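PDB 4XEA: peptidase M16 domain protein from Alicyclobacillus acidocaldarius subsp. acidocaldarius DSM 446, which is a putative insulinase-like metallopeptidase of family M16, expected to use a bound metal ion to hydrolyse peptide bonds. Local coordinates for residues Gln291-Leu294 against Leu298-Lys301; Gln30-Phe35 against Phe369-Trp374. One frame throughout, in Å; residues are numbered along the deposited sequence. Where two conformers were deposited one is given.

In the fold
In interaction 1 the end of helix 288-295 meets the loop that leaves it for strand 304-309. Interaction 2 joins distant parts of the chain, packing helix 367-379 on strand 31-37 of the six-stranded mixed sheet. The two share no helix or strand, and their centres lie about 35 Å apart. Both are partly buried, with half of the touching residues buried in each; interaction 2 is nearer the centre of the chain, interaction 1 further out, where the exposed Lys301 takes part. Their chemistry differs with their setting, a helix-ending turn against helix-on-sheet packing: interaction 1 joins a backbone hydrogen bond to leucine and valine packing, whereas interaction 2 has no hydrogen bond across it and relies on packing around Val371.

Interaction 1: Gln291-Leu294 against Leu298-Lys301; sequences QSLL and LVDK
Leu293 and Leu298 meet twice, through the backbone and through their side chains. The amide N of Leu298 donates to Leu293 O over 2.9 Å, with an N-H...O angle of 150°. A bond from residue i+5 back to residue i, joined by apolar contact between the same two residues, is consistent with a Schellman motif ending helix 288-295.

The rest is largely apolar. Leu293 CD2 touches Leu298 CD1 at 3.7 Å, the two side chains crossing at about a right angle. Val299 continues this packing: its CG2, lodged between its own backbone N and carbonyl carbon, rests 3.8 Å from Leu293 CB and 3.7 Å from Leu294 N, so that one methyl covers both the side-chain root and the backbone of the last helical turn. Leu294 starts out pointing away from the loop, but with CG anti to the backbone N (chi1 -170°) its branches come back over it. CD1 lies 3.6 Å from Val299 O, and CD2 reaches Lys301 CE at 4.1 Å, where the aliphatic part of the exposed, bent lysine chain lies against it.

Asp300 takes its polar partners elsewhere: it bonds through OD2 to Asn321 of strand 314-321 and through OD1 to the backbone of Gly302. On the buried side, Leu293 packs on Leu328 and Arg331, and Leu298 on Val327 and Arg331, placing the turn against helix 325-342 just before the chain enters strand 304-309.

Interaction 2: Gln30-Phe35 against Phe369-Trp374; sequences QTYAMF and FLVRNW
Val371 projects from its helix toward strand 31-35 and meets two side chains of the same sheet face, Tyr32 and Met34. With Tyr32 CG anti to the backbone N (chi1 -174°), the CD1-CE1 part of the ring meets Val371 obliquely: CD1 is 3.8 Å from Val371 CB, and CE1 is 4.0 Å from Val371 CG1. CG1 of the valine sits between the ring and Met34 CB, pressing on the latter at 3.5 Å, a tight carbon pair, while CG2 lies 3.6 Å from Tyr32 O. Met34, present as selenomethionine, is extended until it bends at chi3, which carries CE to the aliphatic base of Arg372; that last contact is less certain, since the arginine was deposited in two conformers. With an alanine in place of Tyr32, the valine would probably lose the ring that flanks its CB and CG1, leaving a gap between helix and strand.

The helix and strand segments run nearly parallel, 14° apart, with axes 8.4 Å from each other. Ala199 of the adjacent strand 194-200 also supports Val371, and Met34 also packs on Ala96 and Tyr98 of strand 95-101. No hydrogen bond crosses between residues 30-35 and 369-374, and their contact rests on shape and apolar packing, while the strand's backbone bonds to its sheet neighbours; beside it, Gln30 OE1 and Asn367 ND2 supply a polar link to helix 367-379.

Interaction 1: Gln291-Leu294 against Leu298-Lys301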
ATOM      1  N   GLN A 291       0.600 -21.960   7.555  1.00 67.56           N
ATOM      2  CA  GLN A 291       1.217 -21.861   8.882  1.00 71.74           C
ATOM      3  C   GLN A 291       2.289 -22.943   9.055  1.00 73.42           C
ATOM      4  O   GLN A 291       3.339 -22.708   9.669  1.00 74.98           O
ATOM      5  CB  GLN A 291       0.158 -21.937   9.992  1.00 74.36           C
ATOM      6  CG  GLN A 291      -0.846 -20.754   9.983  1.00 76.19           C
ATOM      7  CD  GLN A 291      -0.392 -19.523  10.796  1.00 80.87           C
ATOM      8  OE1 GLN A 291       0.479 -19.607  11.667  1.00 82.76           O
ATOM      9  NE2 GLN A 291      -1.011 -18.376  10.511  1.00 81.76           N
ATOM     10  N   SER A 292       2.026 -24.122   8.499  1.00 72.82           N
ATOM     11  CA  SER A 292       2.994 -25.216   8.547  1.00 74.61           C
ATOM     12  C   SER A 292       4.239 -24.884   7.698  1.00 72.75           C
ATOM     13  O   SER A 292       5.369 -25.156   8.115  1.00 74.27           O
ATOM     14  CB  SER A 292       2.340 -26.528   8.080  1.00 74.62           C
ATOM     15  OG  SER A 292       3.318 -27.516   7.777  1.00 75.79           O
ATOM     16  N   LEU A 293       4.035 -24.284   6.529  1.00 69.02           N
ATOM     17  CA  LEU A 293       5.156 -23.881   5.680  1.00 67.78           C
ATOM     18  C   LEU A 293       5.983 -22.795   6.342  1.00 70.13           C
ATOM     19  O   LEU A 293       7.202 -22.802   6.247  1.00 70.63           O
ATOM     20  CB  LEU A 293       4.675 -23.346   4.336  1.00 64.18           C
ATOM     21  CG  LEU A 293       4.066 -24.340   3.348  1.00 62.61           C
ATOM     22  CD1 LEU A 293       3.546 -23.591   2.145  1.00 56.93           C
ATOM     23  CD2 LEU A 293       5.073 -25.425   2.928  1.00 60.34           C
ATOM     24  N   LEU A 294       5.314 -21.847   6.993  1.00 71.71           N
ATOM     25  CA  LEU A 294       5.996 -20.743   7.668  1.00 74.79           C
ATOM     26  C   LEU A 294       6.809 -21.265   8.872  1.00 79.44           C
ATOM     27  O   LEU A 294       7.989 -20.919   9.048  1.00 81.20           O
ATOM     28  CB  LEU A 294       4.963 -19.717   8.133  1.00 75.12           C
ATOM     29  CG  LEU A 294       5.429 -18.361   8.661  1.00 77.53           C
ATOM     30  CD1 LEU A 294       6.157 -17.568   7.581  1.00 75.97           C
ATOM     31  CD2 LEU A 294       4.219 -17.580   9.182  1.00 76.96           C
ATOM     32  N   LEU A 298       9.877 -22.595   5.102  1.00 73.55           N
ATOM     33  CA  LEU A 298       9.822 -22.830   3.653  1.00 69.28           C
ATOM     34  C   LEU A 298       9.295 -21.618   2.859  1.00 65.90           C
ATOM     35  O   LEU A 298       9.532 -21.535   1.653  1.00 63.18           O
ATOM     36  CB  LEU A 298       8.984 -24.089   3.335  1.00 68.57           C
ATOM     37  CG  LEU A 298       9.534 -25.461   3.737  1.00 70.15           C
ATOM     38  CD1 LEU A 298       8.529 -26.585   3.456  1.00 69.99           C
ATOM     39  CD2 LEU A 298      10.842 -25.737   3.013  1.00 73.18           C
ATOM     40  N   VAL A 299       8.580 -20.709   3.539  1.00 65.27           N
ATOM     41  CA  VAL A 299       8.096 -19.445   2.982  1.00 62.35           C
ATOM     42  C   VAL A 299       8.297 -18.285   3.972  1.00 65.13           C
ATOM     43  O   VAL A 299       8.659 -18.505   5.125  1.00 67.37           O
ATOM     44  CB  VAL A 299       6.580 -19.509   2.656  1.00 60.34           C
ATOM     45  CG1 VAL A 299       6.289 -20.574   1.583  1.00 55.64           C
ATOM     46  CG2 VAL A 299       5.776 -19.778   3.918  1.00 59.87           C
ATOM     47  N   ASP A 300       8.053 -17.052   3.520  1.00 64.24           N
ATOM     48  CA  ASP A 300       7.924 -15.900   4.426  1.00 66.13           C
ATOM     49  C   ASP A 300       6.540 -15.270   4.236  1.00 64.54           C
ATOM     50  O   ASP A 300       5.720 -15.807   3.493  1.00 61.94           O
ATOM     51  CB  ASP A 300       9.080 -14.879   4.261  1.00 67.71           C
ATOM     52  CG  ASP A 300       9.190 -14.299   2.849  1.00 64.53           C
ATOM     53  OD1 ASP A 300       8.171 -14.073   2.187  1.00 62.09           O
ATOM     54  OD2 ASP A 300      10.327 -14.048   2.402  1.00 63.26           O
ATOM     55  N   LYS A 301       6.267 -14.152   4.909  1.00 66.16           N
ATOM     56  CA  LYS A 301       4.938 -13.503   4.828  1.00 65.62           C
ATOM     57  C   LYS A 301       4.570 -12.859   3.496  1.00 61.98           C
ATOM     58  O   LYS A 301       3.423 -12.431   3.324  1.00 62.22           O
ATOM     59  CB  LYS A 301       4.774 -12.449   5.940  1.00 68.38           C
ATOM     60  CG  LYS A 301       4.327 -13.026   7.265  1.00 73.34           C
ATOM     61  CD  LYS A 301       5.487 -13.237   8.252  1.00 77.73           C
ATOM     62  CE  LYS A 301       4.966 -13.527   9.667  1.00 81.45           C
ATOM     63  NZ  LYS A 301       6.051 -13.810  10.652  1.00 83.98           N
TER

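Interaction 2: Gln30-Phe35 against Phe369-Trp374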
ATOM      1  N   GLN A  30     -12.440  13.220  -0.529  1.00 62.38           N
ATOM      2  CA  GLN A  30     -11.853  12.778  -1.786  1.00 60.01           C
ATOM      3  C   GLN A  30     -12.895  12.400  -2.820  1.00 58.43           C
ATOM      4  O   GLN A  30     -13.897  11.762  -2.496  1.00 58.18           O
ATOM      5  CB  GLN A  30     -10.950  11.573  -1.549  1.00 58.77           C
ATOM      6  CG  GLN A  30     -10.158  11.132  -2.788  1.00 57.23           C
ATOM      7  CD  GLN A  30      -9.748   9.673  -2.730  1.00 54.80           C
ATOM      8  OE1 GLN A  30     -10.580   8.789  -2.691  1.00 53.27           O
ATOM      9  NE2 GLN A  30      -8.462   9.433  -2.724  1.00 55.93           N
ATOM     10  N   THR A  31     -12.650  12.806  -4.063  1.00 57.63           N
ATOM     11  CA  THR A  31     -13.330  12.251  -5.247  1.00 55.79           C
ATOM     12  C   THR A  31     -12.256  11.502  -6.041  1.00 54.12           C
ATOM     13  O   THR A  31     -11.123  11.983  -6.154  1.00 53.98           O
ATOM     14  CB  THR A  31     -14.000  13.360  -6.095  1.00 57.92           C
ATOM     15  OG1 THR A  31     -15.027  13.968  -5.325  1.00 58.10           O
ATOM     16  CG2 THR A  31     -14.651  12.798  -7.432  1.00 54.29           C
ATOM     17  N   TYR A  32     -12.596  10.297  -6.521  1.00 52.02           N
ATOM     18  CA  TYR A  32     -11.684   9.469  -7.286  1.00 49.78           C
ATOM     19  C   TYR A  32     -12.425   9.152  -8.581  1.00 48.54           C
ATOM     20  O   TYR A  32     -13.604   8.746  -8.570  1.00 48.87           O
ATOM     21  CB  TYR A  32     -11.319   8.212  -6.476  1.00 49.00           C
ATOM     22  CG  TYR A  32     -10.253   7.273  -7.076  1.00 47.86           C
ATOM     23  CD1 TYR A  32     -10.549   6.441  -8.172  1.00 47.81           C
ATOM     24  CD2 TYR A  32      -8.979   7.174  -6.525  1.00 50.17           C
ATOM     25  CE1 TYR A  32      -9.582   5.570  -8.714  1.00 47.36           C
ATOM     26  CE2 TYR A  32      -8.003   6.289  -7.066  1.00 49.01           C
ATOM     27  CZ  TYR A  32      -8.327   5.496  -8.152  1.00 50.32           C
ATOM     28  OH  TYR A  32      -7.392   4.640  -8.710  1.00 52.72           O
ATOM     29  N   ALA A  33     -11.764   9.410  -9.701  1.00 47.94           N
ATOM     30  CA  ALA A  33     -12.408   9.321 -11.012  1.00 47.64           C
ATOM     31  C   ALA A  33     -11.513   8.500 -11.952  1.00 46.87           C
ATOM     32  O   ALA A  33     -10.298   8.702 -11.972  1.00 46.95           O
ATOM     33  CB  ALA A  33     -12.593  10.736 -11.555  1.00 49.84           C
HETATM   34  N   MSE A  34     -12.110   7.625 -12.770  1.00 45.84           N
HETATM   35  CA  MSE A  34     -11.326   6.839 -13.715  1.00 44.49           C
HETATM   36  C   MSE A  34     -12.054   6.767 -15.065  1.00 43.51           C
HETATM   37  O   MSE A  34     -13.265   6.496 -15.101  1.00 43.11           O
HETATM   38  CB  MSE A  34     -11.087   5.426 -13.159  1.00 43.54           C
HETATM   39  CG  MSE A  34     -10.363   4.433 -14.137  1.00 44.21           C
HETATM   40 SE   MSE A  34      -9.861   2.704 -13.357  0.84 47.59          SE
HETATM   41  CE  MSE A  34      -8.374   3.226 -12.194  1.00 43.65           C
ATOM     42  N   PHE A  35     -11.305   7.068 -16.135  1.00 41.87           N
ATOM     43  CA  PHE A  35     -11.758   6.991 -17.517  1.00 43.19           C
ATOM     44  C   PHE A  35     -10.906   5.891 -18.190  1.00 41.82           C
ATOM     45  O   PHE A  35      -9.691   6.041 -18.282  1.00 43.57           O
ATOM     46  CB  PHE A  35     -11.518   8.373 -18.172  1.00 44.38           C
ATOM     47  CG  PHE A  35     -12.171   8.583 -19.524  1.00 44.68           C
ATOM     48  CD1 PHE A  35     -13.268   7.856 -19.948  1.00 46.66           C
ATOM     49  CD2 PHE A  35     -11.716   9.616 -20.334  1.00 49.38           C
ATOM     50  CE1 PHE A  35     -13.856   8.100 -21.202  1.00 47.28           C
ATOM     51  CE2 PHE A  35     -12.312   9.882 -21.580  1.00 49.41           C
ATOM     52  CZ  PHE A  35     -13.371   9.110 -22.007  1.00 48.67           C
ATOM     53  N   PHE A 369     -11.228   1.420  -4.704  1.00 45.46           N
ATOM     54  CA  PHE A 369     -11.764   0.074  -4.986  1.00 44.68           C
ATOM     55  C   PHE A 369     -13.111   0.106  -5.753  1.00 44.14           C
ATOM     56  O   PHE A 369     -13.292  -0.550  -6.812  1.00 43.16           O
ATOM     57  CB  PHE A 369     -11.879  -0.730  -3.684  1.00 46.01           C
ATOM     58  CG  PHE A 369     -12.477  -2.117  -3.864  1.00 44.88           C
ATOM     59  CD1 PHE A 369     -11.635  -3.234  -3.961  1.00 46.49           C
ATOM     60  CD2 PHE A 369     -13.850  -2.310  -3.869  1.00 47.34           C
ATOM     61  CE1 PHE A 369     -12.173  -4.529  -4.106  1.00 46.25           C
ATOM     62  CE2 PHE A 369     -14.400  -3.610  -4.045  1.00 47.94           C
ATOM     63  CZ  PHE A 369     -13.533  -4.715  -4.141  1.00 46.79           C
ATOM     64  N   LEU A 370     -14.073   0.871  -5.251  1.00 44.87           N
ATOM     65  CA  LEU A 370     -15.362   0.977  -5.917  1.00 45.14           C
ATOM     66  C   LEU A 370     -15.205   1.312  -7.400  1.00 44.37           C
ATOM     67  O   LEU A 370     -15.863   0.728  -8.274  1.00 43.83           O
ATOM     68  CB  LEU A 370     -16.228   2.053  -5.245  1.00 46.72           C
ATOM     69  CG  LEU A 370     -16.760   1.711  -3.877  1.00 47.67           C
ATOM     70  CD1 LEU A 370     -17.219   2.974  -3.124  1.00 50.70           C
ATOM     71  CD2 LEU A 370     -17.859   0.696  -3.990  1.00 45.80           C
ATOM     72  N   VAL A 371     -14.330   2.263  -7.682  1.00 45.13           N
ATOM     73  CA  VAL A 371     -14.186   2.777  -9.040  1.00 44.80           C
ATOM     74  C   VAL A 371     -13.469   1.756  -9.922  1.00 43.84           C
ATOM     75  O   VAL A 371     -13.984   1.373 -10.965  1.00 43.97           O
ATOM     76  CB  VAL A 371     -13.434   4.157  -9.031  1.00 45.94           C
ATOM     77  CG1 VAL A 371     -13.015   4.506 -10.444  1.00 44.30           C
ATOM     78  CG2 VAL A 371     -14.341   5.270  -8.417  1.00 44.61           C
ATOM     79  N   ARG A 372     -12.282   1.327  -9.480  0.50 43.54           N
ATOM     80  CA  ARG A 372     -11.431   0.379 -10.210  0.50 42.91           C
ATOM     81  C   ARG A 372     -12.206  -0.881 -10.571  0.50 41.68           C
ATOM     82  O   ARG A 372     -12.172  -1.354 -11.705  0.50 40.59           O
ATOM     83  CB  ARG A 372     -10.205  -0.020  -9.373  0.50 43.76           C
ATOM     84  CG  ARG A 372      -8.832   0.436  -9.907  0.50 46.63           C
ATOM     85  CD  ARG A 372      -7.649  -0.077  -9.055  0.50 49.02           C
ATOM     86  NE  ARG A 372      -7.939  -1.338  -8.362  0.50 50.47           N
ATOM     87  CZ  ARG A 372      -8.053  -1.453  -7.039  0.50 52.97           C
ATOM     88  NH1 ARG A 372      -7.886  -0.393  -6.256  0.50 54.87           N
ATOM     89  NH2 ARG A 372      -8.331  -2.627  -6.493  0.50 52.47           N
ATOM     90  N   ASN A 373     -12.910  -1.427  -9.593  1.00 42.13           N
ATOM     91  CA  ASN A 373     -13.700  -2.642  -9.829  1.00 41.76           C
ATOM     92  C   ASN A 373     -14.939  -2.478 -10.698  1.00 41.44           C
ATOM     93  O   ASN A 373     -15.225  -3.343 -11.545  1.00 41.28           O
ATOM     94  CB  ASN A 373     -13.977  -3.329  -8.526  1.00 42.61           C
ATOM     95  CG  ASN A 373     -12.727  -3.978  -8.000  1.00 42.80           C
ATOM     96  OD1 ASN A 373     -12.399  -5.042  -8.431  1.00 44.07           O
ATOM     97  ND2 ASN A 373     -11.957  -3.276  -7.196  1.00 42.29           N
ATOM     98  N   TRP A 374     -15.632  -1.358 -10.571  1.00 41.43           N
ATOM     99  CA  TRP A 374     -16.775  -1.080 -11.455  1.00 41.54           C
ATOM    100  C   TRP A 374     -16.269  -1.056 -12.893  1.00 40.69           C
ATOM    101  O   TRP A 374     -16.812  -1.747 -13.789  1.00 41.21           O
ATOM    102  CB  TRP A 374     -17.490   0.253 -11.117  1.00 43.26           C
ATOM    103  CG  TRP A 374     -18.933   0.177 -11.443  1.00 42.79           C
ATOM    104  CD1 TRP A 374     -19.929  -0.040 -10.557  1.00 46.75           C
ATOM    105  CD2 TRP A 374     -19.553   0.291 -12.733  1.00 42.62           C
ATOM    106  NE1 TRP A 374     -21.130  -0.062 -11.191  1.00 46.98           N
ATOM    107  CE2 TRP A 374     -20.924   0.077 -12.545  1.00 45.35           C
ATOM    108  CE3 TRP A 374     -19.076   0.504 -14.036  1.00 43.81           C
ATOM    109  CZ2 TRP A 374     -21.861   0.132 -13.604  1.00 46.96           C
ATOM    110  CZ3 TRP A 374     -20.006   0.536 -15.117  1.00 42.86           C
ATOM    111  CH2 TRP A 374     -21.364   0.312 -14.895  1.00 46.14           C
TER